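VAL-1 (Chlorella virus, PDB 3GNE) is an alginate lyase of polysaccharide lyase family 14, probably cleaving the alginate chain by beta-elimination, with a mode of action that depends on pH. Local coordinates at residues A[130-133]-A[134-137]; A[204-207]-A[208-212]; A[24-28]-A[29-33]; A[5-9]-A[10-14]. All blocks are in the same frame, centred on the assembly; numbering follows the deposited sequence.

In the fold
Contacts 1 and 2 touch at one end of the beta-sandwich. Contacts 3 and 4 touch at the other, and the centres of contacts 1 and 3 are about 34 Å apart. Contacts 2, 3 and 4 each lie where the chain passes between the seven-stranded and the eight-stranded sheet. Contact 1 instead lies in the loop joining strands 125-130 and 149-151 of the seven-stranded sheet. Contact 3 is at the surface, and the other three are partly buried. Their chemistry differs. A water closes contact 1, and serine hydroxyls brace the turn of contact 2. Contact 3 couples a backbone turn to a folded methionine. In contact 4 an aspartate holds a turn above packed leucines.

Contact 1. Residues A[130-133]-A[134-137]; sequences YPPS and DLKQ
Leu135 CD2 comes obliquely to the CB-CG-CD edge of the Pro132 ring, nearest to Pro132 CG at 3.6 Å. Trp204 O lies at the CG edge of the same ring. The second flat group is the carboxamide of Gln137. Pro131 CB sits over one of its faces, 4.0 Å from Gln137 NE2, and Pro132 CD flanks the same nitrogen. The Gln137 side chain gets there by bending at its second torsion (chi2 -70°), which folds the amide back over the turn.

The chain reverses at Asp134, in the middle of the bend, with a left-handed backbone conformation. No direct hydrogen bond joins 130-133 to 134-137. Water 1 takes that place. It donates to Pro132 O at 2.7 Å and to Leu135 O at 2.9 Å, and it accepts from Gln137 NE2 at 2.9 Å. Gln137 NE2 also donates to Asn203 O, of the residue just before Trp204.

The loop follows strand 125-130 of the sandwich. The bend is closed by one water with three bonds and by apolar packing. That water satisfies two carbonyls and leads through the amide to the neighbouring loop.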
ATOM      1  N   TYR A 130      -4.988   3.721   8.263  1.00  7.19           N
ATOM      2  CA  TYR A 130      -6.297   3.675   8.909  1.00  7.16           C
ATOM      3  C   TYR A 130      -6.081   2.901  10.214  1.00  7.45           C
ATOM      4  O   TYR A 130      -5.834   1.670  10.133  1.00  8.55           O
ATOM      5  CB  TYR A 130      -7.331   2.934   8.076  1.00  8.19           C
ATOM      6  CG  TYR A 130      -8.161   3.770   7.114  1.00  8.32           C
ATOM      7  CD1 TYR A 130      -7.587   4.410   6.003  1.00  8.27           C
ATOM      8  CD2 TYR A 130      -9.537   3.854   7.272  1.00  9.03           C
ATOM      9  CE1 TYR A 130      -8.386   5.155   5.121  1.00  7.88           C
ATOM     10  CE2 TYR A 130     -10.310   4.604   6.401  1.00  8.72           C
ATOM     11  CZ  TYR A 130      -9.736   5.243   5.331  1.00  8.71           C
ATOM     12  OH  TYR A 130     -10.572   5.959   4.487  1.00  8.51           O
ATOM     13  N   PRO A 131      -6.127   3.564  11.352  1.00  8.51           N
ATOM     14  CA  PRO A 131      -5.970   2.835  12.628  1.00  8.98           C
ATOM     15  C   PRO A 131      -7.295   2.274  13.121  1.00  9.34           C
ATOM     16  O   PRO A 131      -8.348   2.653  12.602  1.00  9.71           O
ATOM     17  CB  PRO A 131      -5.467   3.968  13.564  1.00  9.10           C
ATOM     18  CG  PRO A 131      -6.240   5.181  13.048  1.00  9.67           C
ATOM     19  CD  PRO A 131      -6.319   5.015  11.546  1.00  9.76           C
ATOM     20  N   PRO A 132      -7.252   1.361  14.103  1.00  9.86           N
ATOM     21  CA  PRO A 132      -8.498   0.772  14.585  1.00  9.84           C
ATOM     22  C   PRO A 132      -9.374   1.726  15.375  1.00 10.02           C
ATOM     23  O   PRO A 132      -8.873   2.593  16.098  1.00 12.22           O
ATOM     24  CB  PRO A 132      -7.967  -0.356  15.527  1.00 10.56           C
ATOM     25  CG  PRO A 132      -6.584  -0.665  15.047  1.00 10.84           C
ATOM     26  CD  PRO A 132      -6.048   0.738  14.714  1.00  9.58           C
ATOM     27  N   SER A 133     -10.686   1.499  15.291  1.00 10.74           N
ATOM     28  CA  SER A 133     -11.501   2.287  16.209  0.50 11.76           C
ATOM     29  C   SER A 133     -11.315   1.778  17.634  1.00 12.31           C
ATOM     30  O   SER A 133     -10.934   0.651  17.922  1.00 13.77           O
ATOM     31  CB  SER A 133     -12.990   2.218  15.861  0.50 14.31           C
ATOM     32  OG  SER A 133     -13.234   0.887  15.469  0.50 21.38           O
ATOM     33  N   ASP A 134     -11.557   2.738  18.520  1.00 13.29           N
ATOM     34  CA  ASP A 134     -11.593   2.456  19.958  1.00 15.04           C
ATOM     35  C   ASP A 134     -10.285   1.875  20.405  1.00 16.84           C
ATOM     36  O   ASP A 134     -10.282   0.918  21.200  1.00 22.33           O
ATOM     37  CB  ASP A 134     -12.751   1.486  20.233  1.00 23.21           C
ATOM     38  CG  ASP A 134     -13.996   2.000  19.532  1.00 42.15           C
ATOM     39  OD1 ASP A 134     -13.980   3.104  18.926  1.00 80.58           O
ATOM     40  OD2 ASP A 134     -15.046   1.339  19.525  1.00 83.09           O
ATOM     41  N   LEU A 135      -9.169   2.386  19.929  1.00 14.11           N
ATOM     42  CA  LEU A 135      -7.849   1.879  20.353  1.00 13.99           C
ATOM     43  C   LEU A 135      -6.987   3.079  20.617  1.00 13.82           C
ATOM     44  O   LEU A 135      -6.856   3.976  19.764  1.00 14.26           O
ATOM     45  CB  LEU A 135      -7.263   1.017  19.249  1.00 14.78           C
ATOM     46  CG  LEU A 135      -5.906   0.411  19.597  1.00 14.05           C
ATOM     47  CD1 LEU A 135      -5.990  -0.430  20.874  1.00 15.25           C
ATOM     48  CD2 LEU A 135      -5.391  -0.402  18.412  1.00 13.06           C
ATOM     49  N   LYS A 136      -6.440   3.133  21.824  1.00 14.14           N
ATOM     50  CA  LYS A 136      -5.648   4.295  22.219  1.00 17.82           C
ATOM     51  C   LYS A 136      -4.487   4.508  21.260  1.00 16.00           C
ATOM     52  O   LYS A 136      -3.836   3.552  20.792  1.00 14.57           O
ATOM     53  CB  LYS A 136      -5.132   4.054  23.656  1.00 27.90           C
ATOM     54  CG  LYS A 136      -4.287   5.240  24.159  1.00 36.55           C
ATOM     55  CD  LYS A 136      -3.947   5.115  25.646  1.00 49.54           C
ATOM     56  CE  LYS A 136      -3.042   6.289  26.058  1.00 57.00           C
ATOM     57  NZ  LYS A 136      -2.713   7.115  24.839  1.00 86.90           N
ATOM     58  N   GLN A 137      -4.165   5.755  20.974  1.00 15.14           N
ATOM     59  CA  GLN A 137      -2.947   6.109  20.239  1.00 14.50           C
ATOM     60  C   GLN A 137      -2.253   7.228  20.991  1.00 15.13           C
ATOM     61  O   GLN A 137      -2.958   7.958  21.678  1.00 21.75           O
ATOM     62  CB  GLN A 137      -3.253   6.596  18.826  1.00 13.17           C
ATOM     63  CG  GLN A 137      -3.980   5.474  17.999  1.00 13.39           C
ATOM     64  CD  GLN A 137      -3.069   4.302  17.650  1.00 12.19           C
ATOM     65  OE1 GLN A 137      -1.844   4.265  17.856  1.00 13.18           O
ATOM     66  NE2 GLN A 137      -3.763   3.273  17.094  1.00 11.57           N
TER
HETATM   67  O   HOH W   1      -6.632   3.821  16.911  1.00 13.18           O

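Contact 2. Residues A[204-207]-A[208-212]; sequences WSRS and PDLLI
Pro208 and Ser207 begin the corner of a type I beta turn, Ser207 to Leu210, in the loop that carries the chain from strand 195-202 to strand 212-221. These strands belong to the two different sheets of the sandwich, so the turn sits on a crossing between them. Pro208 takes the second turn position, which suits its fixed backbone angle. Its CB bond points away from 204-207, and the side chain touches Phe177.

Asp209 comes next. Its CG lies between the backbone N and the carbonyl carbon (chi1 63°), which swings the carboxylate back toward the start of the turn. There Ser207 OG donates to Asp209 OD1 at 2.6 Å. The hydroxyl comes in on the syn side, 23° out of the carboxylate plane. This short bond ties the first turn residue to the third through their side chains.

Leu210 closes the turn. Its N-H bonds Ser207 O at 2.9 Å, with an N-H...O angle of 162°. Its own carbonyl faces back to Ser205. Ser205 OG lies 2.7 Å from Leu210 O and 3.1 Å from Ser207 O, so its single proton has two acceptors within reach. Ser205 CB also packs on Leu210 CB. The backbone N-H of Ser205 bonds the side chain of Asn175.

The Leu210 side chain runs beside Arg206 in the same direction, in the arginine conformer given. Its CD1 methyl lies 3.8 Å from Arg206 CG and 3.4 Å from Ser207 OG.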
ATOM      1  N   TRP A 204      -1.181  -1.011  16.502  1.00 10.59           N
ATOM      2  CA  TRP A 204      -1.779  -1.584  15.289  1.00  9.93           C
ATOM      3  C   TRP A 204      -2.979  -2.442  15.574  1.00 10.72           C
ATOM      4  O   TRP A 204      -3.833  -2.604  14.677  1.00 10.47           O
ATOM      5  CB  TRP A 204      -0.721  -2.394  14.556  1.00 10.78           C
ATOM      6  CG  TRP A 204       0.239  -1.595  13.740  1.00  9.83           C
ATOM      7  CD1 TRP A 204       1.583  -1.481  13.881  1.00 10.71           C
ATOM      8  CD2 TRP A 204      -0.124  -0.755  12.588  1.00  8.84           C
ATOM      9  NE1 TRP A 204       2.089  -0.651  12.917  1.00 11.37           N
ATOM     10  CE2 TRP A 204       1.071  -0.192  12.117  1.00 10.22           C
ATOM     11  CE3 TRP A 204      -1.330  -0.467  11.965  1.00  9.30           C
ATOM     12  CZ2 TRP A 204       1.130   0.669  11.025  1.00 10.65           C
ATOM     13  CZ3 TRP A 204      -1.322   0.387  10.871  1.00 10.45           C
ATOM     14  CH2 TRP A 204      -0.102   0.930  10.431  1.00 11.31           C
ATOM     15  N   SER A 205      -3.119  -3.032  16.781  1.00 11.54           N
ATOM     16  CA  SER A 205      -4.323  -3.809  17.040  1.00 11.05           C
ATOM     17  C   SER A 205      -4.508  -3.862  18.554  1.00 11.86           C
ATOM     18  O   SER A 205      -3.631  -3.608  19.329  1.00 13.14           O
ATOM     19  CB  SER A 205      -4.299  -5.243  16.460  1.00 12.12           C
ATOM     20  OG  SER A 205      -3.532  -6.103  17.322  1.00 12.51           O
ATOM     21  N   ARG A 206      -5.756  -4.286  18.868  1.00 11.03           N
ATOM     22  CA  ARG A 206      -6.133  -4.320  20.286  0.50 12.80           C
ATOM     23  C   ARG A 206      -5.860  -5.636  20.994  1.00 13.47           C
ATOM     24  O   ARG A 206      -6.034  -5.691  22.221  1.00 16.54           O
ATOM     25  CB  ARG A 206      -7.635  -3.987  20.349  0.50 13.12           C
ATOM     26  CG  ARG A 206      -8.466  -5.184  19.878  0.50 16.92           C
ATOM     27  CD  ARG A 206      -9.822  -5.136  20.541  0.50 20.45           C
ATOM     28  NE  ARG A 206     -10.457  -3.842  20.521  0.50 22.28           N
ATOM     29  CZ  ARG A 206     -10.965  -3.108  21.496  0.50 28.29           C
ATOM     30  NH1 ARG A 206     -10.970  -3.472  22.780  0.50 28.70           N
ATOM     31  NH2 ARG A 206     -11.502  -1.938  21.171  0.50 25.87           N
ATOM     32  N   SER A 207      -5.452  -6.685  20.279  1.00 14.20           N
ATOM     33  CA  SER A 207      -5.258  -7.948  20.974  1.00 15.40           C
ATOM     34  C   SER A 207      -4.341  -8.832  20.134  1.00 14.03           C
ATOM     35  O   SER A 207      -4.174  -8.653  18.935  1.00 14.61           O
ATOM     36  CB  SER A 207      -6.641  -8.535  21.278  1.00 21.33           C
ATOM     37  OG  SER A 207      -7.370  -8.725  20.103  1.00 25.27           O
ATOM     38  N   PRO A 208      -3.623  -9.748  20.762  1.00 15.87           N
ATOM     39  CA  PRO A 208      -2.536 -10.464  20.095  1.00 16.35           C
ATOM     40  C   PRO A 208      -2.975 -11.468  19.048  1.00 14.90           C
ATOM     41  O   PRO A 208      -2.120 -11.992  18.330  1.00 18.52           O
ATOM     42  CB  PRO A 208      -1.799 -11.129  21.275  1.00 18.94           C
ATOM     43  CG  PRO A 208      -2.821 -11.184  22.368  1.00 20.27           C
ATOM     44  CD  PRO A 208      -3.707  -9.993  22.237  1.00 17.74           C
ATOM     45  N   ASP A 209      -4.281 -11.710  18.964  1.00 14.72           N
ATOM     46  CA  ASP A 209      -4.853 -12.539  17.889  1.00 18.21           C
ATOM     47  C   ASP A 209      -5.049 -11.742  16.587  1.00 15.02           C
ATOM     48  O   ASP A 209      -5.415 -12.333  15.560  1.00 16.61           O
ATOM     49  CB  ASP A 209      -6.203 -13.117  18.298  1.00 21.19           C
ATOM     50  CG  ASP A 209      -7.237 -12.053  18.557  1.00 25.90           C
ATOM     51  OD1 ASP A 209      -7.040 -11.274  19.497  1.00 30.42           O
ATOM     52  OD2 ASP A 209      -8.240 -11.967  17.816  1.00 48.99           O
ATOM     53  N   LEU A 210      -4.853 -10.412  16.672  1.00 10.91           N
ATOM     54  CA  LEU A 210      -5.088  -9.576  15.469  1.00 11.30           C
ATOM     55  C   LEU A 210      -3.746  -9.089  14.979  1.00 10.13           C
ATOM     56  O   LEU A 210      -3.173  -8.165  15.592  1.00 13.95           O
ATOM     57  CB  LEU A 210      -5.974  -8.423  15.890  1.00 11.52           C
ATOM     58  CG  LEU A 210      -7.417  -8.821  16.277  1.00 11.72           C
ATOM     59  CD1 LEU A 210      -8.135  -7.632  16.941  1.00 13.42           C
ATOM     60  CD2 LEU A 210      -8.218  -9.379  15.099  1.00 14.39           C
ATOM     61  N   LEU A 211      -3.191  -9.697  13.949  1.00 11.05           N
ATOM     62  CA  LEU A 211      -1.824  -9.434  13.517  1.00  9.99           C
ATOM     63  C   LEU A 211      -1.883  -9.094  12.039  1.00  9.36           C
ATOM     64  O   LEU A 211      -2.985  -8.954  11.450  1.00 10.03           O
ATOM     65  CB  LEU A 211      -0.959 -10.673  13.788  1.00 11.03           C
ATOM     66  CG  LEU A 211      -0.950 -11.146  15.245  1.00 13.60           C
ATOM     67  CD1 LEU A 211      -0.228 -12.473  15.290  1.00 17.84           C
ATOM     68  CD2 LEU A 211      -0.278 -10.086  16.120  1.00 16.01           C
ATOM     69  N   ILE A 212      -0.705  -8.954  11.426  1.00  9.24           N
ATOM     70  CA  ILE A 212      -0.742  -8.669   9.976  1.00  9.88           C
ATOM     71  C   ILE A 212      -1.419  -9.817   9.243  1.00  9.50           C
ATOM     72  O   ILE A 212      -1.058 -10.978   9.505  1.00 12.69           O
ATOM     73  CB  ILE A 212       0.688  -8.442   9.505  1.00 10.55           C
ATOM     74  CG1 ILE A 212       1.295  -7.223  10.190  1.00 11.49           C
ATOM     75  CG2 ILE A 212       0.708  -8.312   7.983  1.00 12.84           C
ATOM     76  CD1 ILE A 212       2.808  -7.078  10.104  1.00 12.93           C
TER

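Contact 3. Residues A[24-28]-A[29-33]; sequences VNMKK and SAVTT
Met26 reaches across the turn and lays its terminal methyl along the start of the next strand. Its chain is bent at both chi2 (-52°) and chi3 (-68°), which curls CE back over the backbone. In this conformer, one of two, Met26 CE lies 3.9 Å from Ala30 CA. It also lies 4.2 Å from Val31 CG2, a loose methyl-to-methyl contact. Leu12 packs on the same methionine from the neighbouring loop.

The backbone beside the methionine makes a type II' beta turn from Met26 to Ser29. Lys27, at its second position, has a positive phi. Ser29 N donates to Met26 O at 2.8 Å, with an N-H...O angle of 148°. Ser29 CB lies 3.2 Å from that same Met26 O, as the turn places it. The Ser29 hydroxyl points to other partners, Gly58 O and Val43 N.

The two lysines of the turn carry their ammonium groups away from 29-33. In the conformer given, Lys28 NZ forms a salt bridge with Asp45, and Lys27 NZ bonds Gly57 O.

The turn takes the chain from strand 21-25 in one sheet to strand 30-34 in the other. One backbone bond and the curled methionine hold it locally, while its charged and hydroxyl groups tie it to neighbouring loops and strands.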
ATOM      1  N   VAL A  24      -8.155 -10.821  -7.742  1.00  7.47           N
ATOM      2  CA  VAL A  24      -7.507  -9.957  -8.777  1.00  7.24           C
ATOM      3  C   VAL A  24      -8.579  -9.221  -9.552  1.00  7.84           C
ATOM      4  O   VAL A  24      -9.441  -9.836 -10.193  1.00  8.46           O
ATOM      5  CB  VAL A  24      -6.652 -10.807  -9.705  1.00  7.61           C
ATOM      6  CG1 VAL A  24      -5.921  -9.918 -10.735  1.00 10.52           C
ATOM      7  CG2 VAL A  24      -5.620 -11.647  -8.931  1.00  8.70           C
ATOM      8  N   ASN A  25      -8.522  -7.906  -9.504  1.00  7.38           N
ATOM      9  CA  ASN A  25      -9.359  -7.104 -10.431  1.00  8.46           C
ATOM     10  C   ASN A  25      -8.385  -6.516 -11.454  1.00  7.81           C
ATOM     11  O   ASN A  25      -7.692  -5.540 -11.141  1.00  8.44           O
ATOM     12  CB  ASN A  25     -10.091  -5.981  -9.736  1.00  9.08           C
ATOM     13  CG  ASN A  25     -11.170  -6.452  -8.858  1.00  9.73           C
ATOM     14  OD1 ASN A  25     -12.360  -6.371  -9.164  1.00 13.92           O
ATOM     15  ND2 ASN A  25     -10.803  -7.025  -7.716  1.00 11.81           N
ATOM     16  N   MET A  26      -8.333  -7.136 -12.638  1.00  8.22           N
ATOM     17  CA  MET A  26      -7.405  -6.643 -13.669  0.50  8.68           C
ATOM     18  C   MET A  26      -7.961  -5.387 -14.364  1.00  7.32           C
ATOM     19  O   MET A  26      -7.165  -4.565 -14.792  1.00  9.11           O
ATOM     20  CB  MET A  26      -7.110  -7.694 -14.736  0.50  8.68           C
ATOM     21  CG  MET A  26      -6.255  -8.865 -14.269  0.50  5.77           C
ATOM     22  SD  MET A  26      -4.730  -8.420 -13.472  0.50  8.97           S
ATOM     23  CE  MET A  26      -3.662  -7.695 -14.716  0.50 12.26           C
ATOM     24  N   LYS A  27      -9.273  -5.288 -14.461  1.00  8.28           N
ATOM     25  CA  LYS A  27      -9.870  -4.078 -15.075  1.00  8.44           C
ATOM     26  C   LYS A  27      -9.307  -3.947 -16.480  1.00 10.00           C
ATOM     27  O   LYS A  27      -9.374  -4.928 -17.265  1.00 10.59           O
ATOM     28  CB  LYS A  27      -9.687  -2.839 -14.200  1.00  9.94           C
ATOM     29  CG  LYS A  27     -10.367  -3.047 -12.824  1.00 13.23           C
ATOM     30  CD  LYS A  27     -10.031  -1.812 -11.963  1.00 12.42           C
ATOM     31  CE  LYS A  27     -10.568  -1.830 -10.609  1.00 12.68           C
ATOM     32  NZ  LYS A  27     -10.431  -0.551  -9.922  1.00  9.14           N
ATOM     33  N   LYS A  28      -8.768  -2.775 -16.845  0.50  9.22           N
ATOM     34  CA  LYS A  28      -8.147  -2.537 -18.146  0.50  9.21           C
ATOM     35  C   LYS A  28      -6.641  -2.707 -18.117  0.50  8.50           C
ATOM     36  O   LYS A  28      -5.992  -2.398 -19.114  0.50 10.46           O
ATOM     37  CB  LYS A  28      -8.450  -1.100 -18.626  0.50  8.99           C
ATOM     38  CG  LYS A  28      -9.940  -0.982 -19.001  0.50  9.61           C
ATOM     39  CD  LYS A  28     -10.166   0.427 -19.562  0.50 12.19           C
ATOM     40  CE  LYS A  28     -11.610   0.466 -20.069  0.50 12.70           C
ATOM     41  NZ  LYS A  28     -11.770   1.647 -20.980  0.50 14.26           N
ATOM     42  N   SER A  29      -6.124  -3.173 -16.991  1.00  8.70           N
ATOM     43  CA  SER A  29      -4.678  -3.384 -16.866  1.00  8.83           C
ATOM     44  C   SER A  29      -4.266  -4.743 -17.424  1.00  9.30           C
ATOM     45  O   SER A  29      -5.125  -5.590 -17.686  1.00 12.04           O
ATOM     46  CB  SER A  29      -4.278  -3.249 -15.404  1.00  9.06           C
ATOM     47  OG  SER A  29      -4.591  -1.920 -14.931  1.00  9.05           O
ATOM     48  N   ALA A  30      -2.951  -4.956 -17.555  1.00  9.80           N
ATOM     49  CA  ALA A  30      -2.502  -6.199 -18.127  1.00 10.35           C
ATOM     50  C   ALA A  30      -1.074  -6.516 -17.686  1.00 10.17           C
ATOM     51  O   ALA A  30      -0.235  -5.627 -17.576  1.00 10.96           O
ATOM     52  CB  ALA A  30      -2.526  -6.147 -19.673  1.00 14.91           C
ATOM     53  N   VAL A  31      -0.833  -7.796 -17.458  1.00  9.89           N
ATOM     54  CA  VAL A  31       0.545  -8.265 -17.338  1.00 10.81           C
ATOM     55  C   VAL A  31       1.185  -8.273 -18.722  1.00 10.78           C
ATOM     56  O   VAL A  31       0.636  -8.790 -19.687  1.00 12.86           O
ATOM     57  CB  VAL A  31       0.593  -9.685 -16.693  1.00 11.86           C
ATOM     58  CG1 VAL A  31       1.983 -10.274 -16.675  1.00 15.11           C
ATOM     59  CG2 VAL A  31       0.079  -9.580 -15.270  1.00 13.53           C
ATOM     60  N   THR A  32       2.364  -7.660 -18.827  1.00 11.45           N
ATOM     61  CA  THR A  32       3.033  -7.512 -20.119  1.00 12.02           C
ATOM     62  C   THR A  32       4.495  -7.343 -19.847  1.00 11.58           C
ATOM     63  O   THR A  32       4.983  -7.515 -18.722  1.00 12.95           O
ATOM     64  CB  THR A  32       2.386  -6.343 -20.890  1.00 15.41           C
ATOM     65  OG1 THR A  32       2.866  -6.339 -22.243  1.00 15.86           O
ATOM     66  CG2 THR A  32       2.723  -5.004 -20.248  1.00 15.77           C
ATOM     67  N   THR A  33       5.207  -7.059 -20.948  1.00 13.59           N
ATOM     68  CA  THR A  33       6.631  -6.798 -20.852  1.00 15.08           C
ATOM     69  C   THR A  33       6.914  -5.347 -21.228  1.00 14.73           C
ATOM     70  O   THR A  33       6.386  -4.891 -22.243  1.00 18.23           O
ATOM     71  CB  THR A  33       7.382  -7.720 -21.828  1.00 17.60           C
ATOM     72  OG1 THR A  33       7.219  -9.058 -21.325  1.00 20.20           O
ATOM     73  CG2 THR A  33       8.880  -7.440 -21.828  1.00 19.67           C
TER
HETATM   74  O   HOH W   2      -7.225  -6.134 -18.789  1.00 41.54           O

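Contact 4. Residues A[5-9]-A[10-14]; sequences STLDL and NLLTK
An Asx turn at Asp8 starts a short 3-10 turn in the link between strands 3-6 and 21-25, which belong to different sheets of the sandwich. Asp8 OD2 accepts the N-H of Asn10 at 2.9 Å. The donor comes from above the carboxylate plane, 42° out of it, and the N-H...O angle is 141°. Asp8 CG stands anti to the backbone N (chi1 -179°), and this extends the carboxylate forward over the turn.

Two backbone bonds continue the turn. Leu11 N donates to Asp8 O at 2.8 Å, and Leu12 N donates to Leu9 O at 3.1 Å. Leu11 also covers the other carboxylate oxygen, with its CG 3.8 Å from Asp8 OD1. A type I turn from Leu11 to Lys14 follows at once.

Leu7, Leu9 and Leu12 form the apolar part. Leu12 CD1 meets Leu7 CD2 at 4.2 Å, the two side chains crossing at a slant, and approaches Leu9 CD2 at 4.4 Å.

A glycerol molecule, probably from the crystallisation liquor, bonds Asp8 N. Asp8 thus works through both its carbonyl and its carboxylate, each taking an N-H at the start of the turn. The N-H of Asn10 would probably stabilise the negative charge of the carboxylate, while Leu7 and Leu12 join the turn to Val21 and Phe61 of the other sheet.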
ATOM      1  N   SER A   5      10.338 -13.611  -0.751  1.00 12.25           N
ATOM      2  CA  SER A   5       9.878 -14.161  -2.008  1.00 12.89           C
ATOM      3  C   SER A   5       9.476 -12.994  -2.918  1.00 11.53           C
ATOM      4  O   SER A   5       9.257 -11.861  -2.445  1.00 12.02           O
ATOM      5  CB  SER A   5       8.662 -15.069  -1.877  1.00 15.02           C
ATOM      6  OG  SER A   5       7.566 -14.363  -1.294  1.00 14.08           O
ATOM      7  N   THR A   6       9.396 -13.307  -4.195  1.00 11.95           N
ATOM      8  CA  THR A   6       9.060 -12.323  -5.227  1.00 11.30           C
ATOM      9  C   THR A   6       7.847 -12.857  -5.991  1.00 11.26           C
ATOM     10  O   THR A   6       7.870 -14.019  -6.419  1.00 12.22           O
ATOM     11  CB  THR A   6      10.250 -12.177  -6.183  1.00 12.78           C
ATOM     12  OG1 THR A   6      11.384 -11.709  -5.449  1.00 14.74           O
ATOM     13  CG2 THR A   6       9.899 -11.173  -7.306  1.00 12.96           C
ATOM     14  N   LEU A   7       6.836 -12.023  -6.160  1.00 10.79           N
ATOM     15  CA  LEU A   7       5.668 -12.467  -6.899  1.00  9.33           C
ATOM     16  C   LEU A   7       6.019 -12.720  -8.341  1.00  9.91           C
ATOM     17  O   LEU A   7       6.622 -11.867  -9.012  1.00 11.90           O
ATOM     18  CB  LEU A   7       4.634 -11.379  -6.778  1.00 10.15           C
ATOM     19  CG  LEU A   7       3.342 -11.602  -7.570  1.00  9.79           C
ATOM     20  CD1 LEU A   7       2.616 -12.914  -7.184  1.00 10.58           C
ATOM     21  CD2 LEU A   7       2.434 -10.389  -7.358  1.00 11.12           C
ATOM     22  N   ASP A   8       5.618 -13.893  -8.864  1.00 10.59           N
ATOM     23  CA  ASP A   8       5.747 -14.136 -10.291  1.00 11.07           C
ATOM     24  C   ASP A   8       4.485 -13.654 -10.989  1.00 10.84           C
ATOM     25  O   ASP A   8       3.384 -14.229 -10.858  1.00 11.80           O
ATOM     26  CB  ASP A   8       5.900 -15.645 -10.468  1.00 13.88           C
ATOM     27  CG  ASP A   8       6.075 -16.020 -11.918  1.00 14.67           C
ATOM     28  OD1 ASP A   8       6.400 -17.226 -12.160  1.00 17.86           O
ATOM     29  OD2 ASP A   8       5.890 -15.180 -12.842  1.00 15.81           O
ATOM     30  N   LEU A   9       4.568 -12.558 -11.737  1.00 11.07           N
ATOM     31  CA  LEU A   9       3.378 -11.976 -12.349  1.00 10.94           C
ATOM     32  C   LEU A   9       2.786 -12.881 -13.433  1.00 10.59           C
ATOM     33  O   LEU A   9       1.626 -12.729 -13.798  1.00 11.70           O
ATOM     34  CB  LEU A   9       3.677 -10.610 -12.982  1.00 10.17           C
ATOM     35  CG  LEU A   9       3.991  -9.533 -11.954  1.00 10.04           C
ATOM     36  CD1 LEU A   9       4.412  -8.284 -12.714  1.00 12.34           C
ATOM     37  CD2 LEU A   9       2.825  -9.247 -11.033  1.00 10.67           C
ATOM     38  N   ASN A  10       3.574 -13.840 -13.919  1.00 11.35           N
ATOM     39  CA  ASN A  10       2.972 -14.801 -14.844  1.00 12.15           C
ATOM     40  C   ASN A  10       1.990 -15.737 -14.150  1.00 12.00           C
ATOM     41  O   ASN A  10       1.216 -16.456 -14.825  1.00 14.84           O
ATOM     42  CB  ASN A  10       4.082 -15.638 -15.483  1.00 13.80           C
ATOM     43  CG  ASN A  10       4.928 -14.763 -16.399  1.00 18.33           C
ATOM     44  OD1 ASN A  10       6.147 -14.899 -16.400  1.00 40.60           O
ATOM     45  ND2 ASN A  10       4.232 -13.886 -17.089  1.00 17.46           N
ATOM     46  N   LEU A  11       2.000 -15.699 -12.806  1.00 10.30           N
ATOM     47  CA  LEU A  11       0.974 -16.480 -12.082  1.00 11.29           C
ATOM     48  C   LEU A  11      -0.106 -15.594 -11.443  1.00 10.35           C
ATOM     49  O   LEU A  11      -0.908 -16.094 -10.620  1.00 11.32           O
ATOM     50  CB  LEU A  11       1.700 -17.276 -10.963  1.00 11.74           C
ATOM     51  CG  LEU A  11       2.763 -18.275 -11.486  1.00 13.05           C
ATOM     52  CD1 LEU A  11       3.460 -18.925 -10.290  1.00 14.09           C
ATOM     53  CD2 LEU A  11       2.145 -19.304 -12.387  1.00 19.16           C
ATOM     54  N   LEU A  12      -0.162 -14.284 -11.761  1.00 10.16           N
ATOM     55  CA  LEU A  12      -1.018 -13.374 -11.036  1.00 10.70           C
ATOM     56  C   LEU A  12      -2.487 -13.829 -10.973  1.00 11.26           C
ATOM     57  O   LEU A  12      -3.058 -13.687  -9.890  1.00 12.26           O
ATOM     58  CB  LEU A  12      -0.957 -11.994 -11.717  1.00 11.14           C
ATOM     59  CG  LEU A  12      -1.691 -10.876 -10.941  1.00 10.99           C
ATOM     60  CD1 LEU A  12      -1.106 -10.647  -9.577  1.00 11.74           C
ATOM     61  CD2 LEU A  12      -1.630  -9.636 -11.811  1.00 13.46           C
ATOM     62  N   THR A  13      -2.997 -14.369 -12.070  1.00 10.89           N
ATOM     63  CA  THR A  13      -4.418 -14.780 -12.050  1.00 11.57           C
ATOM     64  C   THR A  13      -4.526 -16.297 -11.996  1.00 11.69           C
ATOM     65  O   THR A  13      -5.589 -16.799 -12.338  1.00 14.35           O
ATOM     66  CB  THR A  13      -5.175 -14.249 -13.275  1.00 12.61           C
ATOM     67  OG1 THR A  13      -4.486 -14.728 -14.472  1.00 15.23           O
ATOM     68  CG2 THR A  13      -5.222 -12.741 -13.308  1.00 15.52           C
ATOM     69  N   LYS A  14      -3.483 -17.007 -11.584  1.00 12.19           N
ATOM     70  CA  LYS A  14      -3.431 -18.456 -11.476  1.00 13.24           C
ATOM     71  C   LYS A  14      -3.023 -18.828 -10.068  1.00 12.53           C
ATOM     72  O   LYS A  14      -2.537 -19.947  -9.855  1.00 16.08           O
ATOM     73  CB  LYS A  14      -2.413 -19.064 -12.473  1.00 17.70           C
ATOM     74  CG  LYS A  14      -2.669 -18.672 -13.904  1.00 24.98           C
ATOM     75  CD  LYS A  14      -1.655 -19.308 -14.883  1.00 27.07           C
ATOM     76  CE  LYS A  14      -1.601 -18.409 -16.114  1.00 41.61           C
ATOM     77  NZ  LYS A  14      -1.137 -18.959 -17.402  1.00 59.55           N
TER